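Local coordinates for protein ribonucleoside-diphosphate reductase (Pseudomonas aeruginosa, PDB 5IM3) that probably reduces ribonucleoside diphosphates to the deoxyribonucleotides needed for DNA synthesis, and binds dATP at allosteric sites that include an N-terminal ATP cone, at residues 363-375 with 635-647. Sequence-based numbering, arbitrary orientation. Where two conformers were deposited one is given.
Sequences AGTLRPQLSSCYL and DNVIDINYYSVPQ
Arg367 lies along the ring of Tyr642, a worked example of how a long, partly apolar side chain can lie across an aromatic face. Its CB starts over the root of the ring, 3.8 Å from Tyr642 CG. The chain then runs extended, and CD stands over the face in a CH-pi contact, 3.7 Å from the Tyr642 ring centroid. NE passes Tyr642 CE1, and the guanidinium stays on that face, out over the CE1/CZ rim, tilted 30° from the ring. Arg367 NH1 and Tyr642 OH are 2.5 Å apart, doubtfully short and poorly angled. With CG anti to the backbone N (chi1 177°), the Tyr642 ring reaches Arg367, while that same N donates an almost straight bond to Pro368 O (2.9 Å, 173°).

Next to it, Asn641 OD1 grips two successive loop amides, both through bent bonds: Leu370 N at 2.7 Å, nearly in line with the side-chain C=O, and Ser371 N at 3.0 Å, from above the amide plane. Alongside these bonds, Leu370 CD1 packs on Ile640 CB (3.6 Å) and Leu370 CB on Val637 CG1. Ser371 OG, beside that same methyl, is hydrogen-bonded to Asn603.

A bound dATP lies about 8 Å from the Arg367 side chain. The Cys373-Cys602 disulfide is consistent with the redox-active pair of class I reductases. The contact thus joins the end of helix 620-640 and its connection to helix 646-655 to the loop between helix 357-362 and strand 373-377, which pairs with strand 600-608.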
ATOM      1  N   ALA A 363     -14.005 -29.963 -45.410  1.00 44.00           N
ATOM      2  CA  ALA A 363     -14.430 -31.233 -45.981  1.00 47.70           C
ATOM      3  C   ALA A 363     -15.263 -30.979 -47.229  1.00 47.53           C
ATOM      4  O   ALA A 363     -16.126 -30.099 -47.241  1.00 49.95           O
ATOM      5  CB  ALA A 363     -15.224 -32.042 -44.957  1.00 47.27           C
ATOM      6  N   GLY A 364     -14.975 -31.727 -48.289  1.00 54.88           N
ATOM      7  CA  GLY A 364     -15.685 -31.583 -49.544  1.00 58.12           C
ATOM      8  C   GLY A 364     -15.131 -30.528 -50.477  1.00 59.17           C
ATOM      9  O   GLY A 364     -15.723 -30.299 -51.539  1.00 59.60           O
ATOM     10  N   THR A 365     -14.025 -29.879 -50.116  1.00 53.74           N
ATOM     11  CA  THR A 365     -13.366 -28.880 -50.946  1.00 55.67           C
ATOM     12  C   THR A 365     -12.005 -29.395 -51.401  1.00 58.37           C
ATOM     13  O   THR A 365     -11.474 -30.377 -50.875  1.00 57.98           O
ATOM     14  CB  THR A 365     -13.181 -27.557 -50.188  1.00 57.25           C
ATOM     15  OG1 THR A 365     -12.160 -27.712 -49.197  1.00 52.00           O
ATOM     16  CG2 THR A 365     -14.477 -27.124 -49.511  1.00 55.25           C
ATOM     17  N   LEU A 366     -11.435 -28.699 -52.383  1.00 63.93           N
ATOM     18  CA  LEU A 366     -10.138 -29.083 -52.927  1.00 68.05           C
ATOM     19  C   LEU A 366      -9.049 -28.976 -51.866  1.00 66.24           C
ATOM     20  O   LEU A 366      -9.014 -28.025 -51.081  1.00 64.21           O
ATOM     21  CB  LEU A 366      -9.790 -28.197 -54.125  1.00 71.65           C
ATOM     22  CG  LEU A 366     -10.656 -28.388 -55.371  1.00 76.26           C
ATOM     23  CD1 LEU A 366     -10.521 -27.192 -56.301  1.00 78.59           C
ATOM     24  CD2 LEU A 366     -10.274 -29.671 -56.094  1.00 78.07           C
ATOM     25  N   ARG A 367      -8.144 -29.963 -51.860  1.00 73.16           N
ATOM     26  CA  ARG A 367      -7.045 -30.060 -50.906  1.00 72.83           C
ATOM     27  C   ARG A 367      -7.538 -29.679 -49.516  1.00 69.84           C
ATOM     28  O   ARG A 367      -7.197 -28.606 -49.004  1.00 68.74           O
ATOM     29  CB  ARG A 367      -5.874 -29.175 -51.340  1.00 75.66           C
ATOM     30  CG  ARG A 367      -5.345 -29.535 -52.724  1.00 78.36           C
ATOM     31  CD  ARG A 367      -3.893 -29.121 -52.931  1.00 79.91           C
ATOM     32  NE  ARG A 367      -3.255 -29.918 -53.981  1.00 84.33           N
ATOM     33  CZ  ARG A 367      -1.959 -29.875 -54.284  1.00 87.21           C
ATOM     34  NH1 ARG A 367      -1.138 -29.067 -53.625  1.00 85.35           N
ATOM     35  NH2 ARG A 367      -1.480 -30.644 -55.253  1.00 89.16           N
ATOM     36  N   PRO A 368      -8.336 -30.537 -48.879  1.00 62.64           N
ATOM     37  CA  PRO A 368      -9.020 -30.143 -47.639  1.00 57.04           C
ATOM     38  C   PRO A 368      -8.100 -30.226 -46.429  1.00 56.96           C
ATOM     39  O   PRO A 368      -7.504 -31.269 -46.153  1.00 58.13           O
ATOM     40  CB  PRO A 368     -10.165 -31.155 -47.534  1.00 61.41           C
ATOM     41  CG  PRO A 368      -9.644 -32.375 -48.237  1.00 61.61           C
ATOM     42  CD  PRO A 368      -8.703 -31.897 -49.312  1.00 61.70           C
ATOM     43  N   GLN A 369      -7.997 -29.118 -45.702  1.00 54.04           N
ATOM     44  CA  GLN A 369      -7.320 -29.099 -44.407  1.00 56.12           C
ATOM     45  C   GLN A 369      -8.342 -29.499 -43.349  1.00 51.43           C
ATOM     46  O   GLN A 369      -9.058 -28.662 -42.796  1.00 46.99           O
ATOM     47  CB  GLN A 369      -6.724 -27.724 -44.136  1.00 58.94           C
ATOM     48  CG  GLN A 369      -5.989 -27.609 -42.814  1.00 62.86           C
ATOM     49  CD  GLN A 369      -4.484 -27.650 -42.971  1.00 67.76           C
ATOM     50  OE1 GLN A 369      -3.956 -28.143 -43.975  1.00 69.28           O
ATOM     51  NE2 GLN A 369      -3.779 -27.122 -41.974  1.00 67.19           N
ATOM     52  N   LEU A 370      -8.408 -30.801 -43.060  1.00 49.76           N
ATOM     53  CA  LEU A 370      -9.377 -31.335 -42.109  1.00 50.49           C
ATOM     54  C   LEU A 370      -8.885 -31.313 -40.670  1.00 53.93           C
ATOM     55  O   LEU A 370      -9.708 -31.375 -39.748  1.00 53.19           O
ATOM     56  CB  LEU A 370      -9.750 -32.772 -42.490  1.00 49.19           C
ATOM     57  CG  LEU A 370     -10.361 -32.941 -43.883  1.00 49.22           C
ATOM     58  CD1 LEU A 370     -10.725 -34.392 -44.129  1.00 49.78           C
ATOM     59  CD2 LEU A 370     -11.578 -32.047 -44.060  1.00 47.87           C
ATOM     60  N   SER A 371      -7.575 -31.231 -40.454  1.00 60.77           N
ATOM     61  CA  SER A 371      -6.998 -31.130 -39.124  1.00 62.59           C
ATOM     62  C   SER A 371      -6.033 -29.956 -39.105  1.00 63.99           C
ATOM     63  O   SER A 371      -5.269 -29.759 -40.056  1.00 67.36           O
ATOM     64  CB  SER A 371      -6.269 -32.418 -38.729  1.00 64.38           C
ATOM     65  OG  SER A 371      -7.134 -33.537 -38.813  1.00 66.33           O
ATOM     66  N   SER A 372      -6.066 -29.178 -38.022  1.00 62.77           N
ATOM     67  CA  SER A 372      -5.261 -27.964 -37.950  1.00 62.61           C
ATOM     68  C   SER A 372      -4.555 -27.826 -36.603  1.00 58.16           C
ATOM     69  O   SER A 372      -4.303 -26.708 -36.146  1.00 61.98           O
ATOM     70  CB  SER A 372      -6.127 -26.732 -38.217  1.00 62.70           C
ATOM     71  OG  SER A 372      -7.121 -26.584 -37.218  1.00 64.24           O
ATOM     72  N   CYS A 373      -4.223 -28.956 -35.969  0.57 51.43           N
ATOM     73  CA  CYS A 373      -3.601 -29.010 -34.648  0.57 49.90           C
ATOM     74  C   CYS A 373      -2.371 -29.902 -34.729  0.57 49.84           C
ATOM     75  O   CYS A 373      -2.473 -31.052 -35.169  0.57 48.95           O
ATOM     76  CB  CYS A 373      -4.598 -29.553 -33.608  0.57 50.71           C
ATOM     77  SG  CYS A 373      -3.936 -30.086 -31.973  0.57 50.60           S
ATOM     78  N   TYR A 374      -1.215 -29.382 -34.309  1.00 45.21           N
ATOM     79  CA  TYR A 374       0.039 -30.107 -34.486  1.00 43.56           C
ATOM     80  C   TYR A 374       0.937 -29.968 -33.267  1.00 39.84           C
ATOM     81  O   TYR A 374       0.865 -28.984 -32.527  1.00 36.36           O
ATOM     82  CB  TYR A 374       0.813 -29.609 -35.716  1.00 41.46           C
ATOM     83  CG  TYR A 374      -0.024 -29.469 -36.963  1.00 43.05           C
ATOM     84  CD1 TYR A 374      -0.203 -30.537 -37.828  1.00 44.14           C
ATOM     85  CD2 TYR A 374      -0.633 -28.264 -37.272  1.00 41.55           C
ATOM     86  CE1 TYR A 374      -0.968 -30.404 -38.969  1.00 45.49           C
ATOM     87  CE2 TYR A 374      -1.394 -28.121 -38.402  1.00 41.87           C
ATOM     88  CZ  TYR A 374      -1.563 -29.192 -39.249  1.00 45.45           C
ATOM     89  OH  TYR A 374      -2.329 -29.032 -40.374  1.00 46.86           O
ATOM     90  N   LEU A 375       1.803 -30.968 -33.086  1.00 42.97           N
ATOM     91  CA  LEU A 375       2.830 -30.975 -32.055  1.00 44.43           C
ATOM     92  C   LEU A 375       4.181 -31.220 -32.710  1.00 47.34           C
ATOM     93  O   LEU A 375       4.307 -32.076 -33.591  1.00 47.24           O
ATOM     94  CB  LEU A 375       2.579 -32.056 -30.989  1.00 43.39           C
ATOM     95  CG  LEU A 375       1.327 -31.947 -30.110  1.00 46.54           C
ATOM     96  CD1 LEU A 375       0.065 -32.376 -30.855  1.00 44.77           C
ATOM     97  CD2 LEU A 375       1.513 -32.779 -28.846  1.00 47.22           C
ATOM     98  N   ASP A 635     -11.411 -41.535 -38.283  1.00 49.34           N
ATOM     99  CA  ASP A 635     -10.416 -42.332 -38.987  1.00 52.15           C
ATOM    100  C   ASP A 635     -10.356 -41.945 -40.458  1.00 53.79           C
ATOM    101  O   ASP A 635      -9.276 -41.932 -41.060  1.00 52.95           O
ATOM    102  CB  ASP A 635     -10.720 -43.821 -38.830  1.00 52.59           C
ATOM    103  CG  ASP A 635      -9.513 -44.696 -39.129  1.00 55.24           C
ATOM    104  OD1 ASP A 635      -8.431 -44.429 -38.565  1.00 54.99           O
ATOM    105  OD2 ASP A 635      -9.637 -45.642 -39.931  1.00 56.05           O
ATOM    106  N   ASN A 636     -11.507 -41.614 -41.051  1.00 51.88           N
ATOM    107  CA  ASN A 636     -11.522 -41.142 -42.432  1.00 51.74           C
ATOM    108  C   ASN A 636     -10.753 -39.835 -42.576  1.00 50.27           C
ATOM    109  O   ASN A 636     -10.072 -39.614 -43.585  1.00 49.35           O
ATOM    110  CB  ASN A 636     -12.962 -40.958 -42.909  1.00 51.97           C
ATOM    111  CG  ASN A 636     -13.662 -42.273 -43.193  1.00 52.20           C
ATOM    112  OD1 ASN A 636     -13.218 -43.337 -42.761  1.00 52.29           O
ATOM    113  ND2 ASN A 636     -14.762 -42.204 -43.929  1.00 53.51           N
ATOM    114  N   VAL A 637     -10.854 -38.953 -41.578  1.00 48.26           N
ATOM    115  CA  VAL A 637     -10.172 -37.663 -41.646  1.00 49.10           C
ATOM    116  C   VAL A 637      -8.694 -37.855 -41.961  1.00 47.66           C
ATOM    117  O   VAL A 637      -8.090 -37.060 -42.690  1.00 46.62           O
ATOM    118  CB  VAL A 637     -10.374 -36.885 -40.332  1.00 45.74           C
ATOM    119  CG1 VAL A 637      -9.337 -35.773 -40.189  1.00 47.11           C
ATOM    120  CG2 VAL A 637     -11.776 -36.307 -40.275  1.00 46.29           C
ATOM    121  N   ILE A 638      -8.094 -38.917 -41.419  1.00 51.39           N
ATOM    122  CA  ILE A 638      -6.663 -39.152 -41.598  1.00 50.40           C
ATOM    123  C   ILE A 638      -6.327 -39.322 -43.072  1.00 51.45           C
ATOM    124  O   ILE A 638      -5.333 -38.779 -43.568  1.00 51.70           O
ATOM    125  CB  ILE A 638      -6.225 -40.380 -40.779  1.00 50.67           C
ATOM    126  CG1 ILE A 638      -6.716 -40.251 -39.324  1.00 49.57           C
ATOM    127  CG2 ILE A 638      -4.712 -40.581 -40.893  1.00 51.28           C
ATOM    128  CD1 ILE A 638      -5.641 -40.155 -38.295  1.00 52.01           C
ATOM    129  N   ASP A 639      -7.144 -40.091 -43.795  1.00 54.53           N
ATOM    130  CA  ASP A 639      -6.860 -40.395 -45.192  1.00 56.52           C
ATOM    131  C   ASP A 639      -7.192 -39.234 -46.118  1.00 55.56           C
ATOM    132  O   ASP A 639      -6.501 -39.036 -47.123  1.00 54.11           O
ATOM    133  CB  ASP A 639      -7.644 -41.633 -45.625  1.00 62.45           C
ATOM    134  CG  ASP A 639      -7.320 -42.853 -44.787  1.00 64.95           C
ATOM    135  OD1 ASP A 639      -6.167 -42.974 -44.326  1.00 66.48           O
ATOM    136  OD2 ASP A 639      -8.222 -43.693 -44.593  1.00 68.45           O
ATOM    137  N   ILE A 640      -8.239 -38.469 -45.808  1.00 54.50           N
ATOM    138  CA  ILE A 640      -8.672 -37.400 -46.702  1.00 54.41           C
ATOM    139  C   ILE A 640      -7.829 -36.147 -46.508  1.00 50.81           C
ATOM    140  O   ILE A 640      -7.646 -35.365 -47.448  1.00 50.61           O
ATOM    141  CB  ILE A 640     -10.165 -37.100 -46.481  1.00 54.90           C
ATOM    142  CG1 ILE A 640     -10.984 -38.396 -46.492  1.00 57.34           C
ATOM    143  CG2 ILE A 640     -10.674 -36.137 -47.536  1.00 55.86           C
ATOM    144  CD1 ILE A 640     -10.729 -39.281 -47.695  1.00 61.01           C
ATOM    145  N   ASN A 641      -7.310 -35.938 -45.304  1.00 49.24           N
ATOM    146  CA  ASN A 641      -6.600 -34.708 -44.985  1.00 49.50           C
ATOM    147  C   ASN A 641      -5.452 -34.471 -45.960  1.00 52.28           C
ATOM    148  O   ASN A 641      -4.664 -35.380 -46.242  1.00 52.62           O
ATOM    149  CB  ASN A 641      -6.081 -34.780 -43.551  1.00 48.06           C
ATOM    150  CG  ASN A 641      -5.597 -33.445 -43.037  1.00 47.24           C
ATOM    151  OD1 ASN A 641      -6.385 -32.519 -42.841  1.00 47.38           O
ATOM    152  ND2 ASN A 641      -4.299 -33.340 -42.804  1.00 46.02           N
ATOM    153  N   TYR A 642      -5.370 -33.252 -46.489  1.00 55.23           N
ATOM    154  CA  TYR A 642      -4.262 -32.860 -47.350  1.00 58.00           C
ATOM    155  C   TYR A 642      -3.110 -32.361 -46.487  1.00 54.97           C
ATOM    156  O   TYR A 642      -3.293 -31.475 -45.647  1.00 51.99           O
ATOM    157  CB  TYR A 642      -4.680 -31.778 -48.346  1.00 60.31           C
ATOM    158  CG  TYR A 642      -3.522 -31.298 -49.195  1.00 65.31           C
ATOM    159  CD1 TYR A 642      -3.053 -32.061 -50.256  1.00 68.14           C
ATOM    160  CD2 TYR A 642      -2.885 -30.093 -48.921  1.00 66.34           C
ATOM    161  CE1 TYR A 642      -1.988 -31.633 -51.029  1.00 70.52           C
ATOM    162  CE2 TYR A 642      -1.818 -29.657 -49.688  1.00 66.37           C
ATOM    163  CZ  TYR A 642      -1.374 -30.430 -50.738  1.00 70.29           C
ATOM    164  OH  TYR A 642      -0.315 -29.999 -51.504  1.00 74.38           O
ATOM    165  N   TYR A 643      -1.927 -32.926 -46.700  1.00 53.96           N
ATOM    166  CA  TYR A 643      -0.776 -32.683 -45.841  1.00 53.95           C
ATOM    167  C   TYR A 643       0.218 -31.758 -46.530  1.00 59.24           C
ATOM    168  O   TYR A 643       0.625 -32.007 -47.671  1.00 59.11           O
ATOM    169  CB  TYR A 643      -0.102 -34.002 -45.467  1.00 52.39           C
ATOM    170  CG  TYR A 643      -0.989 -34.903 -44.640  1.00 50.31           C
ATOM    171  CD1 TYR A 643      -1.027 -34.785 -43.258  1.00 44.88           C
ATOM    172  CD2 TYR A 643      -1.790 -35.870 -45.241  1.00 49.80           C
ATOM    173  CE1 TYR A 643      -1.829 -35.599 -42.494  1.00 45.51           C
ATOM    174  CE2 TYR A 643      -2.603 -36.694 -44.484  1.00 48.52           C
ATOM    175  CZ  TYR A 643      -2.622 -36.551 -43.107  1.00 47.77           C
ATOM    176  OH  TYR A 643      -3.427 -37.360 -42.332  1.00 43.51           O
ATOM    177  N   SER A 644       0.612 -30.697 -45.823  1.00 73.15           N
ATOM    178  CA  SER A 644       1.584 -29.730 -46.317  1.00 74.43           C
ATOM    179  C   SER A 644       3.017 -30.150 -46.013  1.00 72.59           C
ATOM    180  O   SER A 644       3.890 -30.036 -46.879  1.00 73.26           O
ATOM    181  CB  SER A 644       1.318 -28.353 -45.695  1.00 76.72           C
ATOM    182  OG  SER A 644      -0.003 -27.909 -45.957  1.00 80.02           O
ATOM    183  N   VAL A 645       3.278 -30.617 -44.795  1.00 59.69           N
ATOM    184  CA  VAL A 645       4.616 -31.046 -44.401  1.00 56.08           C
ATOM    185  C   VAL A 645       4.638 -32.569 -44.331  1.00 53.47           C
ATOM    186  O   VAL A 645       3.705 -33.179 -43.787  1.00 47.30           O
ATOM    187  CB  VAL A 645       5.037 -30.416 -43.064  1.00 57.36           C
ATOM    188  CG1 VAL A 645       4.874 -28.903 -43.119  1.00 57.72           C
ATOM    189  CG2 VAL A 645       4.236 -30.995 -41.911  1.00 57.55           C
ATOM    190  N   PRO A 646       5.686 -33.223 -44.843  1.00 51.32           N
ATOM    191  CA  PRO A 646       5.636 -34.688 -44.970  1.00 51.03           C
ATOM    192  C   PRO A 646       5.678 -35.421 -43.641  1.00 47.68           C
ATOM    193  O   PRO A 646       5.124 -36.521 -43.541  1.00 44.96           O
ATOM    194  CB  PRO A 646       6.868 -35.001 -45.831  1.00 50.60           C
ATOM    195  CG  PRO A 646       7.818 -33.898 -45.521  1.00 50.75           C
ATOM    196  CD  PRO A 646       6.977 -32.672 -45.288  1.00 48.70           C
ATOM    197  N   GLN A 647       6.313 -34.852 -42.616  1.00 49.65           N
ATOM    198  CA  GLN A 647       6.376 -35.538 -41.331  1.00 51.24           C
ATOM    199  C   GLN A 647       5.047 -35.514 -40.587  1.00 50.03           C
ATOM    200  O   GLN A 647       4.884 -36.264 -39.619  1.00 48.79           O
ATOM    201  CB  GLN A 647       7.478 -34.932 -40.457  1.00 52.28           C
ATOM    202  CG  GLN A 647       7.494 -33.416 -40.415  1.00 55.84           C
ATOM    203  CD  GLN A 647       8.576 -32.813 -41.295  1.00 53.16           C
ATOM    204  OE1 GLN A 647       8.675 -33.121 -42.478  1.00 52.58           O
ATOM    205  NE2 GLN A 647       9.398 -31.947 -40.711  1.00 54.53           N
TER